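Local coordinates for protein cytochrome P450 (CYP102L1) (Mycobacterium phage Adler, PDB 6N6Q) that binds haem and probably oxidises organic substrates with molecular oxygen, as cytochrome P450 monooxygenases do, at residues 334-340 / 390-396; 303-308 / 329-333; 378-384 / 404-410. One frame throughout, in Å; residues are numbered along the deposited sequence.

Contact 1 (334-340 / 390-396)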
# COMPACT_ATOMS: atom_id res chain seq x y z
N VAL A 334 3.40 -0.95 -16.59
CA VAL A 334 2.85 -2.21 -16.10
C VAL A 334 2.32 -2.04 -14.69
O VAL A 334 1.21 -2.50 -14.36
CB VAL A 334 3.91 -3.33 -16.18
CG1 VAL A 334 3.37 -4.62 -15.58
CG2 VAL A 334 4.34 -3.56 -17.62
N ILE A 335 3.09 -1.38 -13.82
CA ILE A 335 2.66 -1.17 -12.45
C ILE A 335 1.45 -0.24 -12.40
O ILE A 335 0.55 -0.42 -11.58
CB ILE A 335 3.82 -0.62 -11.60
CG1 ILE A 335 5.05 -1.51 -11.75
CG2 ILE A 335 3.41 -0.54 -10.14
CD1 ILE A 335 6.23 -1.05 -10.93
N ASP A 336 1.43 0.77 -13.27
CA ASP A 336 0.29 1.69 -13.31
C ASP A 336 -0.99 0.96 -13.68
O ASP A 336 -2.03 1.14 -13.04
CB ASP A 336 0.57 2.83 -14.29
CG ASP A 336 1.63 3.78 -13.78
OD1 ASP A 336 2.10 3.60 -12.64
OD2 ASP A 336 1.99 4.72 -14.53
N GLU A 337 -0.93 0.11 -14.70
CA GLU A 337 -2.11 -0.65 -15.10
C GLU A 337 -2.53 -1.65 -14.03
O GLU A 337 -3.72 -1.91 -13.86
CB GLU A 337 -1.85 -1.36 -16.43
CG GLU A 337 -3.04 -2.15 -16.98
CD GLU A 337 -4.16 -1.26 -17.50
OE1 GLU A 337 -4.02 -0.02 -17.47
OE2 GLU A 337 -5.19 -1.82 -17.96
N ALA A 338 -1.56 -2.20 -13.29
CA ALA A 338 -1.90 -3.07 -12.17
C ALA A 338 -2.60 -2.30 -11.07
O ALA A 338 -3.59 -2.77 -10.50
CB ALA A 338 -0.65 -3.76 -11.64
N LEU A 339 -2.11 -1.09 -10.76
CA LEU A 339 -2.75 -0.26 -9.74
C LEU A 339 -4.08 0.30 -10.21
O LEU A 339 -4.88 0.75 -9.38
CB LEU A 339 -1.81 0.87 -9.33
CG LEU A 339 -0.62 0.45 -8.48
CD1 LEU A 339 0.27 1.64 -8.16
CD2 LEU A 339 -1.09 -0.24 -7.21
N ARG A 340 -4.34 0.29 -11.52
CA ARG A 340 -5.66 0.69 -12.01
C ARG A 340 -6.64 -0.47 -11.91
O ARG A 340 -7.68 -0.37 -11.25
CB ARG A 340 -5.56 1.19 -13.46
CG ARG A 340 -6.88 1.74 -13.99
CD ARG A 340 -6.87 1.87 -15.50
NE ARG A 340 -6.80 0.56 -16.16
CZ ARG A 340 -7.85 -0.22 -16.38
NH1 ARG A 340 -9.07 0.17 -16.01
NH2 ARG A 340 -7.70 -1.39 -16.99
N GLU A 390 -9.56 -5.12 -19.30
CA GLU A 390 -8.38 -5.78 -19.85
C GLU A 390 -7.12 -5.15 -19.29
O GLU A 390 -7.07 -3.95 -19.00
CB GLU A 390 -8.37 -5.68 -21.38
CG GLU A 390 -9.69 -6.05 -22.04
CD GLU A 390 -9.58 -6.09 -23.56
OE1 GLU A 390 -10.18 -7.00 -24.17
OE2 GLU A 390 -8.90 -5.21 -24.13
N PHE A 391 -6.08 -5.98 -19.13
CA PHE A 391 -4.77 -5.51 -18.69
C PHE A 391 -4.00 -5.06 -19.93
O PHE A 391 -3.53 -5.88 -20.72
CB PHE A 391 -4.02 -6.61 -17.94
CG PHE A 391 -2.69 -6.18 -17.40
CD1 PHE A 391 -2.60 -5.50 -16.20
CD2 PHE A 391 -1.52 -6.46 -18.09
CE1 PHE A 391 -1.38 -5.10 -15.70
CE2 PHE A 391 -0.29 -6.07 -17.60
CZ PHE A 391 -0.22 -5.39 -16.40
N LYS A 392 -3.90 -3.75 -20.11
CA LYS A 392 -3.21 -3.16 -21.27
C LYS A 392 -2.32 -2.03 -20.77
O LYS A 392 -2.81 -0.91 -20.54
CB LYS A 392 -4.20 -2.66 -22.32
CG LYS A 392 -5.23 -3.70 -22.74
CD LYS A 392 -6.22 -3.14 -23.75
CE LYS A 392 -5.58 -2.93 -25.12
NZ LYS A 392 -6.59 -2.61 -26.16
N PRO A 393 -1.03 -2.28 -20.58
CA PRO A 393 -0.15 -1.23 -20.04
C PRO A 393 -0.07 0.02 -20.90
O PRO A 393 0.05 1.12 -20.35
CB PRO A 393 1.22 -1.93 -19.94
CG PRO A 393 0.89 -3.39 -19.87
CD PRO A 393 -0.33 -3.57 -20.72
N GLU A 394 -0.14 -0.12 -22.23
CA GLU A 394 -0.05 1.04 -23.10
C GLU A 394 -1.18 2.03 -22.87
O GLU A 394 -1.06 3.19 -23.29
CB GLU A 394 -0.03 0.59 -24.57
CG GLU A 394 1.28 -0.06 -25.02
CD GLU A 394 1.29 -1.57 -24.83
OE1 GLU A 394 0.49 -2.08 -24.02
OE2 GLU A 394 2.09 -2.24 -25.51
N ARG A 395 -2.26 1.60 -22.22
CA ARG A 395 -3.36 2.50 -21.91
C ARG A 395 -2.92 3.64 -21.00
O ARG A 395 -3.41 4.77 -21.13
CB ARG A 395 -4.49 1.72 -21.25
CG ARG A 395 -5.64 2.56 -20.73
CD ARG A 395 -6.33 1.86 -19.57
NE ARG A 395 -6.44 0.42 -19.77
CZ ARG A 395 -7.37 -0.17 -20.51
NH1 ARG A 395 -8.28 0.56 -21.14
NH2 ARG A 395 -7.39 -1.49 -20.63
N MET A 396 -2.00 3.37 -20.07
CA MET A 396 -1.63 4.34 -19.04
C MET A 396 -0.61 5.37 -19.51
O MET A 396 -0.04 6.08 -18.67
CB MET A 396 -1.10 3.60 -17.81
CG MET A 396 -2.09 2.63 -17.20
SD MET A 396 -3.67 3.42 -16.81
CE MET A 396 -3.17 4.60 -15.57

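Contact 2 (303-308 / 329-333)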
# COMPACT_ATOMS: atom_id res chain seq x y z
N GLN A 303 7.71 -7.48 -23.78
CA GLN A 303 8.11 -6.08 -23.93
C GLN A 303 8.80 -5.57 -22.67
O GLN A 303 9.74 -4.77 -22.75
CB GLN A 303 6.90 -5.22 -24.27
CG GLN A 303 7.24 -3.78 -24.60
CD GLN A 303 6.09 -3.03 -25.24
OE1 GLN A 303 5.05 -3.61 -25.56
NE2 GLN A 303 6.26 -1.72 -25.42
N ALA A 304 8.36 -6.02 -21.49
CA ALA A 304 9.01 -5.61 -20.26
C ALA A 304 10.37 -6.29 -20.09
O ALA A 304 11.35 -5.65 -19.70
CB ALA A 304 8.11 -5.91 -19.06
N ARG A 305 10.44 -7.59 -20.40
CA ARG A 305 11.72 -8.29 -20.31
C ARG A 305 12.73 -7.74 -21.30
O ARG A 305 13.94 -7.79 -21.05
CB ARG A 305 11.52 -9.79 -20.54
CG ARG A 305 12.56 -10.66 -19.87
CD ARG A 305 12.24 -12.14 -20.05
NE ARG A 305 10.92 -12.50 -19.55
CZ ARG A 305 10.65 -12.80 -18.28
NH1 ARG A 305 11.62 -12.79 -17.37
NH2 ARG A 305 9.41 -13.11 -17.92
N ALA A 306 12.26 -7.19 -22.43
CA ALA A 306 13.18 -6.58 -23.39
C ALA A 306 13.69 -5.23 -22.89
O ALA A 306 14.83 -4.85 -23.19
CB ALA A 306 12.50 -6.42 -24.75
N GLU A 307 12.86 -4.50 -22.13
CA GLU A 307 13.29 -3.20 -21.62
C GLU A 307 14.33 -3.36 -20.52
O GLU A 307 15.27 -2.56 -20.42
CB GLU A 307 12.09 -2.42 -21.11
CG GLU A 307 12.37 -0.96 -20.82
CD GLU A 307 11.19 -0.24 -20.20
OE1 GLU A 307 10.65 -0.74 -19.19
OE2 GLU A 307 10.79 0.82 -20.72
N VAL A 308 14.19 -4.40 -19.68
CA VAL A 308 15.17 -4.62 -18.63
C VAL A 308 16.41 -5.34 -19.14
O VAL A 308 17.48 -5.25 -18.52
CB VAL A 308 14.55 -5.41 -17.46
CG1 VAL A 308 13.33 -4.67 -16.92
CG2 VAL A 308 14.17 -6.82 -17.89
N ARG A 329 10.37 2.92 -18.81
CA ARG A 329 9.04 3.47 -19.07
C ARG A 329 7.97 2.38 -19.08
O ARG A 329 6.93 2.52 -18.44
CB ARG A 329 9.04 4.22 -20.40
CG ARG A 329 7.65 4.38 -21.00
CD ARG A 329 7.69 4.85 -22.45
NE ARG A 329 6.43 4.61 -23.14
CZ ARG A 329 5.40 5.45 -23.15
NH1 ARG A 329 5.48 6.61 -22.50
NH2 ARG A 329 4.29 5.14 -23.81
N TYR A 330 8.21 1.29 -19.82
CA TYR A 330 7.17 0.29 -19.98
C TYR A 330 6.89 -0.45 -18.67
O TYR A 330 5.73 -0.76 -18.37
CB TYR A 330 7.55 -0.71 -21.08
CG TYR A 330 6.43 -1.67 -21.40
CD1 TYR A 330 5.34 -1.28 -22.17
CD2 TYR A 330 6.46 -2.98 -20.93
CE1 TYR A 330 4.32 -2.15 -22.46
CE2 TYR A 330 5.44 -3.86 -21.21
CZ TYR A 330 4.37 -3.44 -21.98
OH TYR A 330 3.35 -4.32 -22.27
N LEU A 331 7.93 -0.73 -17.89
CA LEU A 331 7.71 -1.38 -16.60
C LEU A 331 6.91 -0.48 -15.66
O LEU A 331 6.12 -0.98 -14.85
CB LEU A 331 9.05 -1.76 -15.96
CG LEU A 331 8.96 -2.73 -14.78
CD1 LEU A 331 8.13 -3.94 -15.14
CD2 LEU A 331 10.35 -3.15 -14.33
N ARG A 332 7.10 0.84 -15.76
CA ARG A 332 6.26 1.76 -15.00
C ARG A 332 4.81 1.70 -15.48
O ARG A 332 3.88 1.81 -14.67
CB ARG A 332 6.81 3.18 -15.12
CG ARG A 332 5.92 4.26 -14.53
CD ARG A 332 5.67 4.04 -13.04
NE ARG A 332 5.01 5.19 -12.44
CZ ARG A 332 5.64 6.19 -11.84
NH1 ARG A 332 6.97 6.18 -11.76
NH2 ARG A 332 4.96 7.20 -11.33
N LEU A 333 4.60 1.51 -16.78
CA LEU A 333 3.24 1.38 -17.30
C LEU A 333 2.60 0.08 -16.86
O LEU A 333 1.37 -0.01 -16.77
CB LEU A 333 3.24 1.49 -18.82
CG LEU A 333 3.62 2.86 -19.41
CD1 LEU A 333 3.43 2.86 -20.92
CD2 LEU A 333 2.80 3.96 -18.76

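Contact 3 (378-384 / 404-410)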
# COMPACT_ATOMS: atom_id res chain seq x y z
N ALA A 378 -14.04 3.19 -9.86
CA ALA A 378 -13.69 4.33 -10.69
C ALA A 378 -12.58 3.99 -11.67
O ALA A 378 -12.57 4.47 -12.81
CB ALA A 378 -13.29 5.52 -9.82
N HIS A 379 -11.62 3.16 -11.25
CA HIS A 379 -10.52 2.79 -12.14
C HIS A 379 -10.97 1.85 -13.24
O HIS A 379 -10.40 1.85 -14.34
CB HIS A 379 -9.38 2.17 -11.34
CG HIS A 379 -8.63 3.14 -10.49
ND1 HIS A 379 -7.55 2.77 -9.72
CD2 HIS A 379 -8.81 4.47 -10.29
CE1 HIS A 379 -7.09 3.83 -9.08
NE2 HIS A 379 -7.84 4.88 -9.41
N THR A 380 -11.99 1.03 -12.98
CA THR A 380 -12.56 0.14 -13.98
C THR A 380 -13.85 0.69 -14.58
O THR A 380 -14.57 -0.04 -15.26
CB THR A 380 -12.81 -1.24 -13.37
OG1 THR A 380 -13.82 -1.14 -12.36
CG2 THR A 380 -11.54 -1.79 -12.75
N HIS A 381 -14.14 1.97 -14.35
CA HIS A 381 -15.37 2.57 -14.82
C HIS A 381 -15.40 2.61 -16.35
O HIS A 381 -14.37 2.53 -17.03
CB HIS A 381 -15.52 3.99 -14.25
CG HIS A 381 -16.82 4.64 -14.58
ND1 HIS A 381 -16.95 5.58 -15.58
CD2 HIS A 381 -18.06 4.50 -14.05
CE1 HIS A 381 -18.21 5.99 -15.65
NE2 HIS A 381 -18.90 5.35 -14.73
N ARG A 382 -16.62 2.75 -16.89
CA ARG A 382 -16.81 2.75 -18.34
C ARG A 382 -16.09 3.90 -19.03
O ARG A 382 -15.81 3.81 -20.22
CB ARG A 382 -18.31 2.80 -18.65
CG ARG A 382 -18.67 2.48 -20.10
CD ARG A 382 -20.17 2.26 -20.25
NE ARG A 382 -20.96 3.43 -19.86
CZ ARG A 382 -21.41 4.34 -20.72
NH1 ARG A 382 -21.16 4.22 -22.02
NH2 ARG A 382 -22.11 5.38 -20.28
N SER A 383 -15.77 4.97 -18.29
CA SER A 383 -15.06 6.11 -18.87
C SER A 383 -13.63 5.77 -19.28
O SER A 383 -13.02 6.55 -20.01
CB SER A 383 -15.05 7.28 -17.89
OG SER A 383 -14.56 6.88 -16.62
N TRP A 384 -13.10 4.63 -18.84
CA TRP A 384 -11.79 4.17 -19.29
C TRP A 384 -11.85 3.45 -20.64
O TRP A 384 -10.85 2.84 -21.04
CB TRP A 384 -11.16 3.25 -18.24
CG TRP A 384 -10.58 3.98 -17.07
CD1 TRP A 384 -11.22 4.34 -15.92
CD2 TRP A 384 -9.23 4.44 -16.94
NE1 TRP A 384 -10.36 5.00 -15.08
CE2 TRP A 384 -9.13 5.07 -15.68
CE3 TRP A 384 -8.10 4.38 -17.76
CZ2 TRP A 384 -7.94 5.64 -15.22
CZ3 TRP A 384 -6.92 4.95 -17.30
CH2 TRP A 384 -6.85 5.57 -16.05
N LEU A 404 -9.31 10.44 -23.19
CA LEU A 404 -10.41 9.85 -22.43
C LEU A 404 -11.42 10.89 -21.96
O LEU A 404 -12.63 10.70 -22.15
CB LEU A 404 -9.85 9.09 -21.22
CG LEU A 404 -9.06 7.81 -21.52
CD1 LEU A 404 -8.53 7.21 -20.22
CD2 LEU A 404 -9.93 6.80 -22.25
N GLY A 405 -10.96 11.97 -21.34
CA GLY A 405 -11.86 12.92 -20.73
C GLY A 405 -12.02 12.67 -19.25
O GLY A 405 -11.06 12.35 -18.54
N PRO A 406 -13.25 12.81 -18.74
CA PRO A 406 -13.48 12.62 -17.30
C PRO A 406 -13.23 11.19 -16.84
O PRO A 406 -14.00 10.28 -17.15
CB PRO A 406 -14.96 13.00 -17.13
CG PRO A 406 -15.29 13.82 -18.34
CD PRO A 406 -14.46 13.25 -19.44
N HIS A 407 -12.14 10.99 -16.10
CA HIS A 407 -11.80 9.68 -15.56
C HIS A 407 -10.96 9.88 -14.31
O HIS A 407 -10.24 10.87 -14.18
CB HIS A 407 -11.06 8.82 -16.59
CG HIS A 407 -9.68 9.31 -16.90
ND1 HIS A 407 -9.43 10.35 -17.77
CD2 HIS A 407 -8.46 8.90 -16.45
CE1 HIS A 407 -8.13 10.56 -17.85
NE2 HIS A 407 -7.52 9.70 -17.06
N ILE A 408 -11.05 8.91 -13.40
CA ILE A 408 -10.37 8.98 -12.11
C ILE A 408 -9.25 7.95 -12.09
O ILE A 408 -9.45 6.79 -12.48
CB ILE A 408 -11.35 8.74 -10.95
CG1 ILE A 408 -12.39 9.86 -10.88
CG2 ILE A 408 -10.60 8.63 -9.63
CD1 ILE A 408 -11.78 11.24 -10.68
N TYR A 409 -8.07 8.37 -11.65
CA TYR A 409 -6.95 7.46 -11.41
C TYR A 409 -6.13 8.04 -10.26
O TYR A 409 -5.18 8.80 -10.48
CB TYR A 409 -6.10 7.26 -12.66
CG TYR A 409 -4.94 6.33 -12.44
CD1 TYR A 409 -5.14 4.96 -12.30
CD2 TYR A 409 -3.64 6.80 -12.37
CE1 TYR A 409 -4.09 4.10 -12.09
CE2 TYR A 409 -2.57 5.95 -12.16
CZ TYR A 409 -2.80 4.60 -12.02
OH TYR A 409 -1.75 3.74 -11.81
N LYS A 410 -6.50 7.68 -9.04
CA LYS A 410 -5.85 8.17 -7.83
C LYS A 410 -5.52 7.00 -6.90
O LYS A 410 -6.05 6.90 -5.79
CB LYS A 410 -6.73 9.19 -7.11
CG LYS A 410 -7.05 10.43 -7.93
CD LYS A 410 -5.80 11.25 -8.20
CE LYS A 410 -6.14 12.54 -8.92
NZ LYS A 410 -4.97 13.46 -8.99

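Contact 1 (334-340 / 390-396)
E337 OE2 takes three hydrogen bonds: from R340 NH2, from R395 NE and from the backbone N of K392. E337 and R340 are the ends of the ExxR motif in helix 329-341, the K helix of the cytochrome P450 fold. R395 follows P393 and E394 in a PERF-like sequence, here ending in M396, and completes the E-R-R triad of the family. R340 grips the carboxylate side-on, with NH2 2.7 Å from E337 OE2 and NE 3.1 Å from E337 OE1. Both nitrogens reach these oxygens from above the carboxylate plane. A bend at chi3 of R340 (66°) turns its guanidinium back to E337, three residues earlier in the helix. R395 comes in differently. Its NE meets E337 OE2 at 3.1 Å on the syn side, and the carboxylate and guanidinium planes are only 13° apart. The K392 N-H points straight at E337 OE2, with N and O 3.2 Å apart, so the loop backbone is bound as well. R395 NE also lies over one face of the R340 guanidinium. The shared carboxylate probably offsets part of the positive charge of the two arginines. More partners hold them: R340 also bonds to H379 O and A388 O, and R395 NH1 forms a salt bridge with D387, a second negative charge. On the apolar side, F391 and E337 overlap along their lengths, head to tail, with F391 CD1 3.5 Å from E337 CG. The edge of the F391 ring faces V334, and F293 stacks on this ring. P393 packs alongside V334. M396 covers the other flank of E337. M396 CG is 3.3 Å from E337 OE1, and M396 SD is 3.8 Å from R340 CD.

Contact 2 (303-308 / 329-333)
Helices 298-311 and 329-341 run roughly antiparallel here, their local axes 9.0 Å apart at closest and 141° apart in direction, with A304 and L331 nearest through their CA atoms. They correspond to the J and K helices of the P450 fold. E307 carries the polar part. Its side chain is extended, with CG opposite the backbone N (chi1 -168°), and spans the gap to the first turn of helix 329-341. There E307 OE2 accepts from Y330 N at 2.8 Å, and E307 OE1 accepts from L331 N at 3.0 Å. Both N-H groups arrive on the syn side, tilted a little from the carboxylate plane. One turn earlier, Q303 lies flat over a face of the Y330 ring. Q303 CG makes a CH-pi contact 3.7 Å from the Y330 ring centroid, almost on the ring normal. A304 CB sits at the edge of the same ring. V308 and A304 also touch L331, whose side chain packs on V430 and A434 of helix 422-439. The carboxylate thus binds two N-H groups of a first helical turn, and its negative charge probably interacts favourably with the positive end of that helix's dipole.

Contact 3 (378-384 / 404-410)
W384 lies at the centre of the contact, with H407 standing over one face of its indole. The pair is T-shaped: the H407 edge points at the six-membered ring, with centroids 4.8 Å apart and planes at 74°. Y409 CB meets the indole rim, 3.5 Å from W384 CZ2. W384 NE1 donates to I408 O at 3.3 Å, near the indole plane, and makes a weak bond to A378 O. At the far end, K410 N donates to H379 NE2 at 3.1 Å. The Y409 ring lies obliquely to H379, with Y409 CD1 over the centre of the imidazole. H379 NE2 is therefore an acceptor, which fits a proton on ND1 and its weak bond to L339 O.

Outside this shell, H407 ND1 donates to G405 O at 2.7 Å, which helps to set the rotation of the imidazole. L404 CD1 covers one H407 face and also touches W384. G405 has backbone angles that call for glycine. R340 makes a cation-pi contact with W384, and Y409 OH bonds to D336 O, so helix 329-341 is tied to the cluster through both residues. Segment 404-410 comes before the haem-thiolate loop and helix 422-439, and belongs to the meander, the irregular region that precedes that loop in cytochromes P450.

Overall arrangement
Contacts 1 and 2 share helix 329-341 and have centres 12 Å apart. Contact 2 closes before contact 1 opens along the chain. The segments of contacts 1 and 3 alternate, and their centres are also 12 Å apart. Two polar links from helix 329-341 join them. Contacts 2 and 3 do not touch; their centres are 24 Å apart. Helix 329-341 thus meets helix 298-311 near its start and the loops after helices 375-379 and 398-402 further on. The side chains of A338 in contact 1 and K410 in contact 3 lie about 9 and 7 Å from the haem, so these two contacts lie near the cofactor, and contact 2 is further out.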